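Local coordinates for sulfur oxidation protein soxB (Thermus thermophilus, PDB 2WDD) that probably hydrolyses the sulfur-sulfur bond of cysteine S-thiosulfonate to release sulfate in the Sox sulfur-oxidation pathway, using a two-manganese centre, at residues A[427-438]-A[501-512]. Sequence-based numbering, arbitrary orientation.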
ATOM      1  N   PHE A 427      -4.765 -11.632   4.386  1.00  8.75           N
ATOM      2  CA  PHE A 427      -5.896 -10.919   4.986  1.00  7.81           C
ATOM      3  C   PHE A 427      -6.229 -11.666   6.274  1.00 12.84           C
ATOM      4  O   PHE A 427      -6.127 -12.891   6.320  1.00 11.51           O
ATOM      5  CB  PHE A 427      -7.155 -11.076   4.116  1.00  8.88           C
ATOM      6  CG  PHE A 427      -7.062 -10.421   2.770  1.00  9.59           C
ATOM      7  CD1 PHE A 427      -7.652  -9.179   2.546  1.00 11.17           C
ATOM      8  CD2 PHE A 427      -6.446 -11.070   1.708  1.00 12.22           C
ATOM      9  CE1 PHE A 427      -7.603  -8.571   1.283  1.00 11.91           C
ATOM     10  CE2 PHE A 427      -6.374 -10.467   0.450  1.00 14.00           C
ATOM     11  CZ  PHE A 427      -6.921  -9.208   0.247  1.00 11.51           C
ATOM     12  N   THR A 428      -6.743 -10.967   7.278  1.00 10.75           N
ATOM     13  CA  THR A 428      -7.202 -11.680   8.471  1.00 10.31           C
ATOM     14  C   THR A 428      -8.550 -12.340   8.147  1.00 13.33           C
ATOM     15  O   THR A 428      -9.080 -13.104   8.965  1.00 13.28           O
ATOM     16  CB  THR A 428      -7.371 -10.744   9.675  1.00 12.55           C
ATOM     17  OG1 THR A 428      -8.209  -9.648   9.301  1.00 10.73           O
ATOM     18  CG2 THR A 428      -6.006 -10.263  10.208  1.00 11.38           C
ATOM     19  N   TYR A 429      -9.120 -12.003   6.984  1.00 10.82           N
ATOM     20  CA  TYR A 429     -10.386 -12.576   6.492  1.00 10.67           C
ATOM     21  C   TYR A 429     -10.099 -13.082   5.080  1.00 12.79           C
ATOM     22  O   TYR A 429     -10.521 -12.490   4.098  1.00 12.07           O
ATOM     23  CB  TYR A 429     -11.517 -11.538   6.464  1.00 11.02           C
ATOM     24  CG  TYR A 429     -11.176 -10.195   5.838  1.00  9.45           C
ATOM     25  CD1 TYR A 429     -11.701  -9.826   4.605  1.00 11.17           C
ATOM     26  CD2 TYR A 429     -10.371  -9.278   6.516  1.00  9.92           C
ATOM     27  CE1 TYR A 429     -11.413  -8.587   4.041  1.00 11.22           C
ATOM     28  CE2 TYR A 429     -10.059  -8.037   5.946  1.00 10.59           C
ATOM     29  CZ  TYR A 429     -10.603  -7.692   4.731  1.00 14.60           C
ATOM     30  OH  TYR A 429     -10.311  -6.466   4.177  1.00 14.41           O
ATOM     31  N   PRO A 430      -9.311 -14.159   4.973  1.00 10.85           N
ATOM     32  CA  PRO A 430      -8.803 -14.664   3.687  1.00 10.47           C
ATOM     33  C   PRO A 430      -9.707 -15.646   2.960  1.00 13.92           C
ATOM     34  O   PRO A 430      -9.320 -16.216   1.939  1.00 12.99           O
ATOM     35  CB  PRO A 430      -7.526 -15.385   4.114  1.00 12.15           C
ATOM     36  CG  PRO A 430      -7.932 -16.004   5.440  1.00 16.39           C
ATOM     37  CD  PRO A 430      -8.783 -14.941   6.111  1.00 12.31           C
ATOM     38  N   GLU A 431     -10.916 -15.836   3.466  1.00 12.45           N
ATOM     39  CA  GLU A 431     -11.830 -16.790   2.863  1.00 11.83           C
ATOM     40  C   GLU A 431     -12.093 -16.595   1.379  1.00 13.11           C
ATOM     41  O   GLU A 431     -12.409 -15.495   0.926  1.00 11.64           O
ATOM     42  CB  GLU A 431     -13.154 -16.800   3.620  1.00 13.76           C
ATOM     43  CG  GLU A 431     -13.035 -17.340   5.042  1.00 20.99           C
ATOM     44  CD  GLU A 431     -12.609 -16.283   6.061  1.00 39.31           C
ATOM     45  OE1 GLU A 431     -12.400 -15.108   5.680  1.00 21.16           O
ATOM     46  OE2 GLU A 431     -12.494 -16.634   7.256  1.00 35.47           O
ATOM     47  N   LEU A 432     -12.058 -17.710   0.646  1.00 11.29           N
ATOM     48  CA  LEU A 432     -12.432 -17.732  -0.748  1.00 10.85           C
ATOM     49  C   LEU A 432     -13.907 -18.140  -0.768  1.00 14.01           C
ATOM     50  O   LEU A 432     -14.296 -19.137  -0.136  1.00 12.96           O
ATOM     51  CB  LEU A 432     -11.603 -18.770  -1.519  1.00 10.51           C
ATOM     52  CG  LEU A 432     -12.053 -18.993  -2.970  1.00 13.06           C
ATOM     53  CD1 LEU A 432     -11.789 -17.764  -3.840  1.00 12.58           C
ATOM     54  CD2 LEU A 432     -11.368 -20.232  -3.570  1.00 13.87           C
ATOM     55  N   TYR A 433     -14.727 -17.357  -1.454  1.00 10.24           N
ATOM     56  CA  TYR A 433     -16.157 -17.638  -1.540  1.00 10.41           C
ATOM     57  C   TYR A 433     -16.513 -18.026  -2.969  1.00 12.63           C
ATOM     58  O   TYR A 433     -16.009 -17.417  -3.909  1.00 10.66           O
ATOM     59  CB  TYR A 433     -16.957 -16.391  -1.171  1.00 11.23           C
ATOM     60  CG  TYR A 433     -16.812 -15.987   0.271  1.00 12.93           C
ATOM     61  CD1 TYR A 433     -17.574 -16.589   1.254  1.00 15.04           C
ATOM     62  CD2 TYR A 433     -15.860 -15.054   0.659  1.00 14.68           C
ATOM     63  CE1 TYR A 433     -17.435 -16.239   2.587  1.00 16.07           C
ATOM     64  CE2 TYR A 433     -15.723 -14.682   1.981  1.00 15.59           C
ATOM     65  CZ  TYR A 433     -16.513 -15.280   2.944  1.00 22.20           C
ATOM     66  OH  TYR A 433     -16.361 -14.935   4.274  1.00 19.66           O
ATOM     67  N   LEU A 434     -17.402 -19.013  -3.124  1.00 11.69           N
ATOM     68  CA  LEU A 434     -17.903 -19.441  -4.437  1.00 12.13           C
ATOM     69  C   LEU A 434     -19.399 -19.134  -4.446  1.00 13.37           C
ATOM     70  O   LEU A 434     -20.123 -19.514  -3.523  1.00 12.58           O
ATOM     71  CB  LEU A 434     -17.676 -20.951  -4.650  1.00 12.97           C
ATOM     72  CG  LEU A 434     -16.415 -21.353  -5.429  1.00 18.08           C
ATOM     73  CD1 LEU A 434     -15.163 -20.703  -4.881  1.00 17.68           C
ATOM     74  CD2 LEU A 434     -16.235 -22.870  -5.502  1.00 17.81           C
ATOM     75  N   PHE A 435     -19.854 -18.410  -5.459  1.00 10.34           N
ATOM     76  CA  PHE A 435     -21.246 -17.985  -5.496  1.00 10.31           C
ATOM     77  C   PHE A 435     -21.643 -17.606  -6.908  1.00 13.25           C
ATOM     78  O   PHE A 435     -20.799 -17.211  -7.715  1.00 12.10           O
ATOM     79  CB  PHE A 435     -21.435 -16.779  -4.565  1.00 11.38           C
ATOM     80  CG  PHE A 435     -20.452 -15.667  -4.822  1.00 11.51           C
ATOM     81  CD1 PHE A 435     -20.737 -14.657  -5.729  1.00 12.65           C
ATOM     82  CD2 PHE A 435     -19.194 -15.705  -4.244  1.00 11.86           C
ATOM     83  CE1 PHE A 435     -19.790 -13.661  -6.010  1.00 13.12           C
ATOM     84  CE2 PHE A 435     -18.246 -14.728  -4.521  1.00 13.58           C
ATOM     85  CZ  PHE A 435     -18.545 -13.707  -5.403  1.00 11.27           C
ATOM     86  N   TYR A 436     -22.941 -17.676  -7.194  1.00 11.37           N
ATOM     87  CA  TYR A 436     -23.433 -17.313  -8.511  1.00 11.68           C
ATOM     88  C   TYR A 436     -23.740 -15.830  -8.609  1.00 15.18           C
ATOM     89  O   TYR A 436     -24.285 -15.226  -7.677  1.00 16.05           O
ATOM     90  CB  TYR A 436     -24.691 -18.116  -8.895  1.00 12.77           C
ATOM     91  CG  TYR A 436     -24.431 -19.595  -9.038  1.00 15.06           C
ATOM     92  CD1 TYR A 436     -23.906 -20.110 -10.216  1.00 17.13           C
ATOM     93  CD2 TYR A 436     -24.588 -20.448  -7.954  1.00 16.92           C
ATOM     94  CE1 TYR A 436     -23.624 -21.464 -10.341  1.00 18.33           C
ATOM     95  CE2 TYR A 436     -24.317 -21.810  -8.070  1.00 18.06           C
ATOM     96  CZ  TYR A 436     -23.823 -22.302  -9.260  1.00 24.08           C
ATOM     97  OH  TYR A 436     -23.539 -23.645  -9.372  1.00 24.55           O
ATOM     98  N   LEU A 437     -23.432 -15.269  -9.768  1.00 13.07           N
ATOM     99  CA  LEU A 437     -23.758 -13.886 -10.079  1.00 12.75           C
ATOM    100  C   LEU A 437     -24.450 -13.899 -11.429  1.00 16.15           C
ATOM    101  O   LEU A 437     -24.033 -14.619 -12.325  1.00 15.33           O
ATOM    102  CB  LEU A 437     -22.484 -13.048 -10.239  1.00 12.22           C
ATOM    103  CG  LEU A 437     -21.715 -12.638  -8.988  1.00 14.56           C
ATOM    104  CD1 LEU A 437     -20.477 -11.826  -9.385  1.00 14.13           C
ATOM    105  CD2 LEU A 437     -22.582 -11.844  -8.013  1.00 14.68           C
ATOM    106  N   ARG A 438     -25.470 -13.067 -11.599  1.00 13.15           N
ATOM    107  CA  ARG A 438     -26.079 -12.937 -12.909  1.00 13.40           C
ATOM    108  C   ARG A 438     -25.115 -12.105 -13.749  1.00 16.20           C
ATOM    109  O   ARG A 438     -24.359 -11.285 -13.202  1.00 13.67           O
ATOM    110  CB  ARG A 438     -27.420 -12.208 -12.797  1.00 14.57           C
ATOM    111  CG  ARG A 438     -28.463 -13.021 -12.048  1.00 15.14           C
ATOM    112  CD  ARG A 438     -29.697 -12.187 -11.759  1.00 14.66           C
ATOM    113  NE  ARG A 438     -29.505 -11.309 -10.613  1.00 17.57           N
ATOM    114  CZ  ARG A 438     -29.314  -9.997 -10.699  1.00 22.22           C
ATOM    115  NH1 ARG A 438     -29.279  -9.406 -11.886  1.00 15.14           N
ATOM    116  NH2 ARG A 438     -29.147  -9.283  -9.598  1.00 16.60           N
ATOM    117  N   ARG A 501     -26.681 -17.074 -15.121  1.00 18.52           N
ATOM    118  CA  ARG A 501     -26.056 -17.212 -13.813  0.50 18.38           C
ATOM    119  C   ARG A 501     -24.672 -17.801 -14.061  1.00 21.09           C
ATOM    120  O   ARG A 501     -24.541 -18.834 -14.724  1.00 20.94           O
ATOM    121  CB  ARG A 501     -26.854 -18.178 -12.927  0.50 19.83           C
ATOM    122  CG  ARG A 501     -28.157 -17.620 -12.379  0.50 29.34           C
ATOM    123  CD  ARG A 501     -28.565 -18.329 -11.089  0.50 38.54           C
ATOM    124  NE  ARG A 501     -28.191 -19.743 -11.081  0.50 43.54           N
ATOM    125  CZ  ARG A 501     -28.048 -20.475  -9.979  0.50 55.21           C
ATOM    126  NH1 ARG A 501     -28.242 -19.929  -8.786  0.50 39.94           N
ATOM    127  NH2 ARG A 501     -27.709 -21.754 -10.069  0.50 41.28           N
ATOM    128  N   TYR A 502     -23.642 -17.123 -13.570  1.00 14.45           N
ATOM    129  CA  TYR A 502     -22.270 -17.582 -13.729  1.00 13.08           C
ATOM    130  C   TYR A 502     -21.722 -17.924 -12.355  1.00 16.40           C
ATOM    131  O   TYR A 502     -21.997 -17.214 -11.378  1.00 16.40           O
ATOM    132  CB  TYR A 502     -21.408 -16.456 -14.305  1.00 13.00           C
ATOM    133  CG  TYR A 502     -21.726 -16.071 -15.730  1.00 13.79           C
ATOM    134  CD1 TYR A 502     -21.020 -16.626 -16.793  1.00 15.38           C
ATOM    135  CD2 TYR A 502     -22.688 -15.111 -16.013  1.00 14.25           C
ATOM    136  CE1 TYR A 502     -21.295 -16.268 -18.097  1.00 16.28           C
ATOM    137  CE2 TYR A 502     -22.972 -14.740 -17.323  1.00 14.59           C
ATOM    138  CZ  TYR A 502     -22.270 -15.325 -18.359  1.00 18.23           C
ATOM    139  OH  TYR A 502     -22.520 -14.952 -19.661  1.00 19.24           O
ATOM    140  N   LEU A 503     -20.930 -18.987 -12.265  1.00 12.72           N
ATOM    141  CA  LEU A 503     -20.314 -19.318 -10.981  1.00 11.52           C
ATOM    142  C   LEU A 503     -19.064 -18.462 -10.823  1.00 14.53           C
ATOM    143  O   LEU A 503     -18.157 -18.487 -11.666  1.00 13.32           O
ATOM    144  CB  LEU A 503     -19.972 -20.803 -10.853  1.00 11.43           C
ATOM    145  CG  LEU A 503     -19.392 -21.184  -9.486  1.00 15.01           C
ATOM    146  CD1 LEU A 503     -20.352 -20.855  -8.346  1.00 15.31           C
ATOM    147  CD2 LEU A 503     -19.000 -22.654  -9.445  1.00 16.79           C
ATOM    148  N   ALA A 504     -19.048 -17.683  -9.749  1.00 11.29           N
ATOM    149  CA  ALA A 504     -17.956 -16.777  -9.474  1.00 10.85           C
ATOM    150  C   ALA A 504     -17.209 -17.201  -8.228  1.00 13.68           C
ATOM    151  O   ALA A 504     -17.717 -17.949  -7.393  1.00 12.65           O
ATOM    152  CB  ALA A 504     -18.478 -15.358  -9.289  1.00 11.63           C
ATOM    153  N   ALA A 505     -15.991 -16.696  -8.099  1.00 10.84           N
ATOM    154  CA  ALA A 505     -15.209 -16.920  -6.893  1.00  9.93           C
ATOM    155  C   ALA A 505     -14.606 -15.573  -6.538  1.00 12.25           C
ATOM    156  O   ALA A 505     -14.326 -14.775  -7.419  1.00 12.42           O
ATOM    157  CB  ALA A 505     -14.108 -17.955  -7.128  1.00 10.98           C
ATOM    158  N   ALA A 506     -14.480 -15.287  -5.249  1.00  9.51           N
ATOM    159  CA  ALA A 506     -13.904 -14.007  -4.829  1.00  9.49           C
ATOM    160  C   ALA A 506     -13.316 -14.156  -3.449  1.00 11.34           C
ATOM    161  O   ALA A 506     -13.785 -14.966  -2.657  1.00 11.01           O
ATOM    162  CB  ALA A 506     -14.979 -12.921  -4.811  1.00 10.54           C
ATOM    163  N   TYR A 507     -12.309 -13.345  -3.145  1.00  9.44           N
ATOM    164  CA  TYR A 507     -11.736 -13.323  -1.809  1.00  8.43           C
ATOM    165  C   TYR A 507     -11.236 -11.900  -1.546  1.00 12.84           C
ATOM    166  O   TYR A 507     -11.009 -11.130  -2.489  1.00 11.98           O
ATOM    167  CB  TYR A 507     -10.579 -14.332  -1.669  1.00  9.32           C
ATOM    168  CG  TYR A 507      -9.312 -13.922  -2.380  1.00  9.74           C
ATOM    169  CD1 TYR A 507      -8.287 -13.291  -1.683  1.00 11.13           C
ATOM    170  CD2 TYR A 507      -9.102 -14.227  -3.724  1.00 10.71           C
ATOM    171  CE1 TYR A 507      -7.115 -12.928  -2.299  1.00 12.53           C
ATOM    172  CE2 TYR A 507      -7.924 -13.835  -4.369  1.00 11.48           C
ATOM    173  CZ  TYR A 507      -6.930 -13.195  -3.630  1.00 14.63           C
ATOM    174  OH  TYR A 507      -5.736 -12.812  -4.201  1.00 15.09           O
ATOM    175  N   GLY A 508     -11.110 -11.552  -0.272  1.00 10.73           N
ATOM    176  CA  GLY A 508     -10.589 -10.249   0.140  1.00 11.21           C
ATOM    177  C   GLY A 508     -11.522  -9.058  -0.003  1.00 15.11           C
ATOM    178  O   GLY A 508     -11.057  -7.905   0.022  1.00 14.52           O
ATOM    179  N   GLY A 509     -12.827  -9.301  -0.111  1.00 12.08           N
ATOM    180  CA  GLY A 509     -13.785  -8.226  -0.267  1.00 12.07           C
ATOM    181  C   GLY A 509     -15.185  -8.599   0.177  1.00 14.78           C
ATOM    182  O   GLY A 509     -15.359  -9.413   1.088  1.00 15.12           O
ATOM    183  N   ARG A 510     -16.177  -8.003  -0.472  1.00 13.08           N
ATOM    184  CA  ARG A 510     -17.581  -8.201  -0.123  1.00 12.80           C
ATOM    185  C   ARG A 510     -18.455  -8.653  -1.279  1.00 15.84           C
ATOM    186  O   ARG A 510     -19.680  -8.648  -1.168  1.00 14.97           O
ATOM    187  CB  ARG A 510     -18.168  -6.874   0.367  1.00 14.22           C
ATOM    188  CG  ARG A 510     -17.643  -6.437   1.692  1.00 16.91           C
ATOM    189  CD  ARG A 510     -18.152  -5.050   2.019  1.00 17.65           C
ATOM    190  NE  ARG A 510     -17.657  -4.638   3.311  1.00 19.34           N
ATOM    191  CZ  ARG A 510     -18.110  -3.588   3.979  1.00 24.80           C
ATOM    192  NH1 ARG A 510     -19.085  -2.843   3.472  1.00 15.52           N
ATOM    193  NH2 ARG A 510     -17.594  -3.307   5.164  1.00 16.91           N
ATOM    194  N   LEU A 511     -17.851  -8.966  -2.415  1.00 12.75           N
ATOM    195  CA  LEU A 511     -18.646  -9.335  -3.572  1.00 12.15           C
ATOM    196  C   LEU A 511     -19.643 -10.464  -3.292  1.00 13.08           C
ATOM    197  O   LEU A 511     -20.779 -10.445  -3.777  1.00 13.48           O
ATOM    198  CB  LEU A 511     -17.733  -9.697  -4.740  1.00 11.99           C
ATOM    199  CG  LEU A 511     -18.448  -9.980  -6.060  1.00 16.59           C
ATOM    200  CD1 LEU A 511     -19.385  -8.824  -6.426  1.00 17.07           C
ATOM    201  CD2 LEU A 511     -17.400 -10.214  -7.161  1.00 17.43           C
ATOM    202  N   GLN A 512     -19.231 -11.418  -2.467  1.00 10.65           N
ATOM    203  CA  GLN A 512     -20.091 -12.554  -2.150  1.00 10.54           C
ATOM    204  C   GLN A 512     -21.446 -12.134  -1.566  1.00 15.09           C
ATOM    205  O   GLN A 512     -22.419 -12.888  -1.651  1.00 14.18           O
ATOM    206  CB  GLN A 512     -19.367 -13.552  -1.234  1.00 11.40           C
ATOM    207  CG  GLN A 512     -19.017 -13.032   0.161  1.00 12.84           C
ATOM    208  CD  GLN A 512     -17.749 -12.181   0.190  1.00 18.53           C
ATOM    209  OE1 GLN A 512     -17.051 -12.040  -0.816  1.00 13.60           O
ATOM    210  NE2 GLN A 512     -17.454 -11.601   1.350  1.00 17.53           N
TER
HETATM  211  O   HOH W   1     -12.063 -12.994   1.911  1.00 12.89           O
HETATM  212  O   HOH W   2     -10.058  -6.135   1.640  1.00 20.97           O
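F427 lays one ring face over G508 CA, a CH-pi contact with CA 3.9 Å from the ring centroid; a CB at this positive-phi glycine would run into the ring. Y429 reaches G508 through water: one molecule links the Y429 hydroxyl, which also bonds H226, to G508 O, while a second takes the G508 N-H and donates to Y429 O and E431 O. From Y433 onward the chain pairs antiparallel with 501-507, through six backbone hydrogen bonds that begin with Y433 N to A506 O (2.8 Å). The Y433 ring lies flat on the amide of Q512, planes 13° apart, and the amide's NE2 is tied to G509 O at 3.0 Å, which fixes its rotation. F435, its CG wedged between backbone N and carbonyl carbon (chi1 52°), turns its ring between A504 CB on one face and Q512 CA on the other, with A506 CB at the edge. Y436 has L503 CD1 over the centre of one face and, in one of the two conformers of R501, that guanidinium stacked on the opposite one, CZ 4.0 Å from the centroid and NH1 paired with E516. Replacing Y436 with an alanine would probably cost that conformer its ring face and L503 CD1 its packing partner, leaving R501 to rely on E516. L437 and Y502 make the last hydrogen-bonded pair, with R438 across from R501. A504 and A506 thus leave room for F435, Y433 and Q512 on one face, while toward the manganese site, where strand pairing gives out, the water on G508 N joins the segments.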